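PDB 7CTP: protein Niban 2 from Homo sapiens, which may suppress apoptosis and promote melanoma cell invasion, and belongs to the PH-domain-containing Niban family. Local coordinates for residues Lys22-Phe27 with Gln234-Leu239; Arg361-Lys366 with Glu438-Ala443. All coordinates share one frame; numbering follows the deposited sequence.

Contact 1. Residues Lys22-Phe27 with Gln234-Leu239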
loop_
_atom_site.group_PDB
_atom_site.type_symbol
_atom_site.label_atom_id
_atom_site.label_comp_id
_atom_site.label_asym_id
_atom_site.label_seq_id
_atom_site.Cartn_x
_atom_site.Cartn_y
_atom_site.Cartn_z
ATOM N N LYS A 22 1.480 19.917 -16.771
ATOM C CA LYS A 22 0.140 19.737 -17.322
ATOM C C LYS A 22 -0.559 18.540 -16.689
ATOM O O LYS A 22 -1.758 18.603 -16.395
ATOM C CB LYS A 22 0.225 19.599 -18.840
ATOM C CG LYS A 22 0.747 20.881 -19.478
ATOM C CD LYS A 22 0.835 20.807 -20.991
ATOM C CE LYS A 22 1.465 22.089 -21.532
ATOM N NZ LYS A 22 1.708 22.009 -23.004
ATOM N N ILE A 23 0.178 17.447 -16.459
ATOM C CA ILE A 23 -0.391 16.292 -15.762
ATOM C C ILE A 23 -0.786 16.662 -14.341
ATOM O O ILE A 23 -1.865 16.296 -13.862
ATOM C CB ILE A 23 0.595 15.113 -15.768
ATOM C CG1 ILE A 23 0.732 14.541 -17.171
ATOM C CG2 ILE A 23 0.131 14.018 -14.793
ATOM C CD1 ILE A 23 1.995 13.707 -17.340
ATOM N N LEU A 24 0.094 17.371 -13.629
ATOM C CA LEU A 24 -0.219 17.708 -12.246
ATOM C C LEU A 24 -1.435 18.617 -12.163
ATOM O O LEU A 24 -2.273 18.452 -11.268
ATOM C CB LEU A 24 0.987 18.354 -11.575
ATOM C CG LEU A 24 2.152 17.380 -11.408
ATOM C CD1 LEU A 24 3.416 18.174 -11.070
ATOM C CD2 LEU A 24 1.860 16.339 -10.326
ATOM N N THR A 25 -1.551 19.581 -13.089
ATOM C CA THR A 25 -2.722 20.462 -13.111
ATOM C C THR A 25 -4.007 19.662 -13.267
ATOM O O THR A 25 -4.979 19.873 -12.530
ATOM C CB THR A 25 -2.595 21.492 -14.237
ATOM O OG1 THR A 25 -1.524 22.397 -13.940
ATOM C CG2 THR A 25 -3.900 22.281 -14.417
ATOM N N GLU A 26 -4.029 18.728 -14.222
ATOM C CA GLU A 26 -5.230 17.927 -14.429
ATOM C C GLU A 26 -5.527 17.058 -13.214
ATOM O O GLU A 26 -6.680 16.980 -12.767
ATOM C CB GLU A 26 -5.105 17.073 -15.692
ATOM C CG GLU A 26 -6.457 16.490 -16.130
ATOM C CD GLU A 26 -6.359 15.530 -17.303
ATOM O OE1 GLU A 26 -7.324 14.752 -17.505
ATOM O OE2 GLU A 26 -5.326 15.550 -18.012
ATOM N N PHE A 27 -4.498 16.406 -12.652
ATOM C CA PHE A 27 -4.717 15.624 -11.440
ATOM C C PHE A 27 -5.274 16.485 -10.311
ATOM O O PHE A 27 -6.180 16.065 -9.580
ATOM C CB PHE A 27 -3.429 14.960 -10.946
ATOM C CG PHE A 27 -3.598 14.382 -9.557
ATOM C CD1 PHE A 27 -4.253 13.175 -9.390
ATOM C CD2 PHE A 27 -3.223 15.103 -8.426
ATOM C CE1 PHE A 27 -4.468 12.657 -8.123
ATOM C CE2 PHE A 27 -3.440 14.596 -7.153
ATOM C CZ PHE A 27 -4.068 13.375 -7.001
ATOM N N GLN A 234 5.176 10.138 -3.945
ATOM C CA GLN A 234 5.697 8.994 -4.690
ATOM C C GLN A 234 4.664 8.488 -5.687
ATOM O O GLN A 234 4.995 8.158 -6.838
ATOM C CB GLN A 234 6.091 7.882 -3.718
ATOM C CG GLN A 234 7.331 8.209 -2.885
ATOM C CD GLN A 234 7.635 7.133 -1.851
ATOM O OE1 GLN A 234 6.761 6.731 -1.089
ATOM N NE2 GLN A 234 8.882 6.671 -1.813
ATOM N N ILE A 235 3.404 8.421 -5.265
ATOM C CA ILE A 235 2.351 7.935 -6.151
ATOM C C ILE A 235 2.139 8.894 -7.313
ATOM O O ILE A 235 1.974 8.472 -8.466
ATOM C CB ILE A 235 1.055 7.705 -5.353
ATOM C CG1 ILE A 235 1.250 6.529 -4.382
ATOM C CG2 ILE A 235 -0.138 7.504 -6.300
ATOM C CD1 ILE A 235 0.162 6.451 -3.302
ATOM N N LEU A 236 2.124 10.197 -7.032
ATOM C CA LEU A 236 2.027 11.183 -8.104
ATOM C C LEU A 236 3.196 11.073 -9.067
ATOM O O LEU A 236 3.029 11.237 -10.281
ATOM C CB LEU A 236 1.983 12.583 -7.510
ATOM C CG LEU A 236 0.619 13.136 -7.156
ATOM C CD1 LEU A 236 0.847 14.537 -6.600
ATOM C CD2 LEU A 236 -0.249 13.162 -8.407
ATOM N N SER A 237 4.397 10.829 -8.539
ATOM C CA SER A 237 5.552 10.632 -9.409
ATOM C C SER A 237 5.375 9.395 -10.278
ATOM O O SER A 237 5.707 9.415 -11.467
ATOM C CB SER A 237 6.823 10.517 -8.574
ATOM O OG SER A 237 6.974 11.657 -7.749
ATOM N N ASN A 238 4.849 8.308 -9.699
ATOM C CA ASN A 238 4.557 7.114 -10.485
ATOM C C ASN A 238 3.528 7.413 -11.572
ATOM O O ASN A 238 3.632 6.899 -12.692
ATOM C CB ASN A 238 4.039 5.983 -9.596
ATOM C CG ASN A 238 5.067 5.474 -8.588
ATOM O OD1 ASN A 238 6.285 5.673 -8.730
ATOM N ND2 ASN A 238 4.568 4.797 -7.552
ATOM N N LEU A 239 2.498 8.197 -11.240
ATOM C CA LEU A 239 1.476 8.573 -12.218
ATOM C C LEU A 239 2.089 9.293 -13.411
ATOM O O LEU A 239 1.793 8.966 -14.570
ATOM C CB LEU A 239 0.433 9.461 -11.547
ATOM C CG LEU A 239 -0.819 9.829 -12.343
ATOM C CD1 LEU A 239 -1.733 8.609 -12.501
ATOM C CD2 LEU A 239 -1.541 10.950 -11.618
#
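F27 and L236 meet where two helices of the helical part of the chain cross steeply: helix 10-48, near the N-terminus, and helix 232-252, which comes later in the chain than the strands of the antiparallel sheet. The axes of the two short segments make an angle of 120°, a crossing that brings few residues together, and the CA atoms of L24 and L236 are the nearest across the segments.

The contact between ring and methyl group is a CH-pi interaction. CD2 of L236 lies over one face of the F27 ring, 3.7 Å from its centroid and 16° off the ring normal, displaced toward the rim on the side of CD2 and CE2. F27 can offer this face because its CG is anti to the backbone N (chi1 169°), which carries the ring out between the helices, where the L236 side chain crosses it at about a right angle. Phenylalanine suits the place: its flat, wide ring reaches across the 11.0 Å between the axes and offers a broad apolar face to a methyl group. The ring also meets that of F208 and touches I212 of helix 204-218.

The other contacts are between apolar carbons. L236 forks, so that while CD2 serves the ring, CD1 reaches CD2 of L24 at 4.3 Å. The fork of this leucine lets its two methyls serve two partners in this buried, wholly apolar interface, which has no hydrogen bond between the segments. I23 turns toward the same side and packs further along helix 232-252, on V240 and L244. One turn on from L236, L239 approaches the ring obliquely, its CD2 lying 4.2 Å from CD1 of F27.

Contact 2. Residues Arg361-Lys366 with Glu438-Ala443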
loop_
_atom_site.group_PDB
_atom_site.type_symbol
_atom_site.label_atom_id
_atom_site.label_comp_id
_atom_site.label_asym_id
_atom_site.label_seq_id
_atom_site.Cartn_x
_atom_site.Cartn_y
_atom_site.Cartn_z
ATOM N N ARG A 361 -2.129 -15.751 14.925
ATOM C CA ARG A 361 -2.646 -16.249 16.195
ATOM C C ARG A 361 -1.703 -17.285 16.797
ATOM O O ARG A 361 -1.382 -17.237 17.990
ATOM C CB ARG A 361 -4.038 -16.840 15.975
ATOM C CG ARG A 361 -4.864 -17.114 17.243
ATOM C CD ARG A 361 -6.017 -18.055 16.909
ATOM N NE ARG A 361 -7.086 -18.041 17.905
ATOM C CZ ARG A 361 -7.118 -18.822 18.980
ATOM N NH1 ARG A 361 -6.128 -19.673 19.208
ATOM N NH2 ARG A 361 -8.140 -18.752 19.827
ATOM N N ASP A 362 -1.230 -18.218 15.971
ATOM C CA ASP A 362 -0.360 -19.276 16.472
ATOM C C ASP A 362 0.978 -18.718 16.937
ATOM O O ASP A 362 1.518 -19.155 17.959
ATOM C CB ASP A 362 -0.163 -20.341 15.393
ATOM C CG ASP A 362 -1.449 -21.067 15.048
ATOM O OD1 ASP A 362 -2.459 -20.873 15.768
ATOM O OD2 ASP A 362 -1.458 -21.833 14.058
ATOM N N VAL A 363 1.529 -17.748 16.201
ATOM C CA VAL A 363 2.795 -17.149 16.606
ATOM C C VAL A 363 2.622 -16.374 17.906
ATOM O O VAL A 363 3.483 -16.414 18.795
ATOM C CB VAL A 363 3.343 -16.255 15.477
ATOM C CG1 VAL A 363 4.470 -15.372 15.992
ATOM C CG2 VAL A 363 3.853 -17.121 14.317
ATOM N N PHE A 364 1.503 -15.656 18.031
ATOM C CA PHE A 364 1.211 -14.915 19.254
ATOM C C PHE A 364 1.106 -15.861 20.443
ATOM O O PHE A 364 1.719 -15.636 21.492
ATOM C CB PHE A 364 -0.089 -14.136 19.070
ATOM C CG PHE A 364 -0.601 -13.494 20.325
ATOM C CD1 PHE A 364 0.119 -12.486 20.950
ATOM C CD2 PHE A 364 -1.807 -13.895 20.874
ATOM C CE1 PHE A 364 -0.355 -11.892 22.108
ATOM C CE2 PHE A 364 -2.288 -13.305 22.030
ATOM C CZ PHE A 364 -1.562 -12.305 22.645
ATOM N N PHE A 365 0.340 -16.937 20.272
ATOM C CA PHE A 365 0.146 -17.933 21.325
ATOM C C PHE A 365 1.471 -18.540 21.770
ATOM O O PHE A 365 1.712 -18.711 22.973
ATOM C CB PHE A 365 -0.804 -19.011 20.811
ATOM C CG PHE A 365 -1.256 -19.992 21.851
ATOM C CD1 PHE A 365 -2.412 -19.763 22.572
ATOM C CD2 PHE A 365 -0.549 -21.162 22.078
ATOM C CE1 PHE A 365 -2.850 -20.666 23.523
ATOM C CE2 PHE A 365 -0.990 -22.068 23.031
ATOM C CZ PHE A 365 -2.136 -21.817 23.751
ATOM N N LYS A 366 2.345 -18.866 20.810
ATOM C CA LYS A 366 3.643 -19.450 21.137
ATOM C C LYS A 366 4.519 -18.474 21.909
ATOM O O LYS A 366 5.176 -18.857 22.886
ATOM C CB LYS A 366 4.348 -19.902 19.858
ATOM C CG LYS A 366 5.815 -20.248 20.052
ATOM C CD LYS A 366 6.460 -20.645 18.736
ATOM C CE LYS A 366 7.967 -20.550 18.832
ATOM N NZ LYS A 366 8.453 -21.268 20.043
ATOM N N GLU A 438 -0.831 -5.280 11.738
ATOM C CA GLU A 438 -1.679 -4.497 12.633
ATOM C C GLU A 438 -2.316 -5.384 13.692
ATOM O O GLU A 438 -2.304 -5.057 14.884
ATOM C CB GLU A 438 -2.751 -3.767 11.821
ATOM C CG GLU A 438 -2.186 -2.669 10.934
ATOM C CD GLU A 438 -3.177 -2.169 9.896
ATOM O OE1 GLU A 438 -2.936 -1.074 9.345
ATOM O OE2 GLU A 438 -4.177 -2.866 9.620
ATOM N N GLN A 439 -2.872 -6.522 13.278
ATOM C CA GLN A 439 -3.588 -7.361 14.239
ATOM C C GLN A 439 -2.631 -8.008 15.233
ATOM O O GLN A 439 -2.987 -8.207 16.403
ATOM C CB GLN A 439 -4.420 -8.408 13.513
ATOM C CG GLN A 439 -5.609 -7.814 12.769
ATOM C CD GLN A 439 -6.353 -6.771 13.592
ATOM O OE1 GLN A 439 -6.873 -7.070 14.666
ATOM N NE2 GLN A 439 -6.409 -5.544 13.087
ATOM N N MET A 440 -1.407 -8.325 14.801
ATOM C CA MET A 440 -0.413 -8.817 15.751
ATOM C C MET A 440 -0.027 -7.731 16.747
ATOM O O MET A 440 0.062 -7.990 17.954
ATOM C CB MET A 440 0.820 -9.335 15.017
ATOM C CG MET A 440 1.942 -9.792 15.940
ATOM S SD MET A 440 1.494 -11.284 16.858
ATOM C CE MET A 440 2.220 -12.514 15.786
ATOM N N ASP A 441 0.195 -6.503 16.266
ATOM C CA ASP A 441 0.540 -5.418 17.180
ATOM C C ASP A 441 -0.591 -5.158 18.162
ATOM O O ASP A 441 -0.348 -4.921 19.351
ATOM C CB ASP A 441 0.872 -4.143 16.405
ATOM C CG ASP A 441 1.570 -3.095 17.270
ATOM O OD1 ASP A 441 2.565 -3.436 17.949
ATOM O OD2 ASP A 441 1.134 -1.919 17.249
ATOM N N ASN A 442 -1.832 -5.207 17.686
ATOM C CA ASN A 442 -2.958 -5.009 18.595
ATOM C C ASN A 442 -3.017 -6.118 19.639
ATOM O O ASN A 442 -3.340 -5.865 20.805
ATOM C CB ASN A 442 -4.270 -4.938 17.818
ATOM C CG ASN A 442 -4.347 -3.721 16.900
ATOM O OD1 ASN A 442 -3.497 -2.825 16.958
ATOM N ND2 ASN A 442 -5.365 -3.686 16.052
ATOM N N ALA A 443 -2.696 -7.350 19.245
ATOM C CA ALA A 443 -2.759 -8.464 20.190
ATOM C C ALA A 443 -1.727 -8.303 21.298
ATOM O O ALA A 443 -2.038 -8.493 22.485
ATOM C CB ALA A 443 -2.578 -9.798 19.460
#
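V363 meets M440 through a methyl group, the first touch along 361-366 of a nearly parallel helix pair. The axes of the two short segments run at 27° to each other, 10.5 Å apart, and the CA atoms of F364 and M440 are the nearest across them.

R361, two residues earlier, points away and turns to D480 in a salt bridge, as suits a charged residue at the border of an apolar seam. At V363, CG1 lies 3.6 Å from CE of M440, the two side chains crossing at about a right angle. Valine, short and branched at CB, presents CG1 and CB to the methionine methyl close to its own backbone.

F364 follows and has two partners. Its CB lies 3.9 Å from SD of M440. The methionine starts with CG anti to its backbone N, then bends at chi2 (68°) and again at chi3, a course that takes its flexible end across to the base of F364 and on to V363. Farther out, the F364 ring receives A443: the CB methyl sits over the centre of one face, 4.0 Å from the centroid and 8° off the normal, a well-centred CH-pi contact. Alanine suits the place because its one methyl lets the ring lie close to the backbone: CE1 of F364 comes within 3.8 Å of the carbonyl O of A443.

F365 and K366 take no part in this contact; F365 lies on L476 of helix 464-511, and K366 forms a salt bridge with D370. The contact thus joins helix 342-378 to helix 422-455; helix 464-511 packs on F364 through L472 and V475, while the short helix 402-405 touches V363 through S403 and C404.

In the fold
Contacts 1 and 2 occur in series along the chain, on opposite sides of its centre, with centres 38 Å apart and nearest atoms about 15 Å apart, so neither touches the other. Both are buried and apolar, and each sets a methyl group over a phenylalanine face, but the helix geometry differs: steeply crossed in contact 1, close to parallel in contact 2. The 206 residues between 22-27 and 234-239 include the seven-stranded antiparallel sheet of the PH-domain region, so contact 1 joins helices on either side of it in sequence. Contact 2 lies wholly in the later helical part, and no strand occurs between its segments.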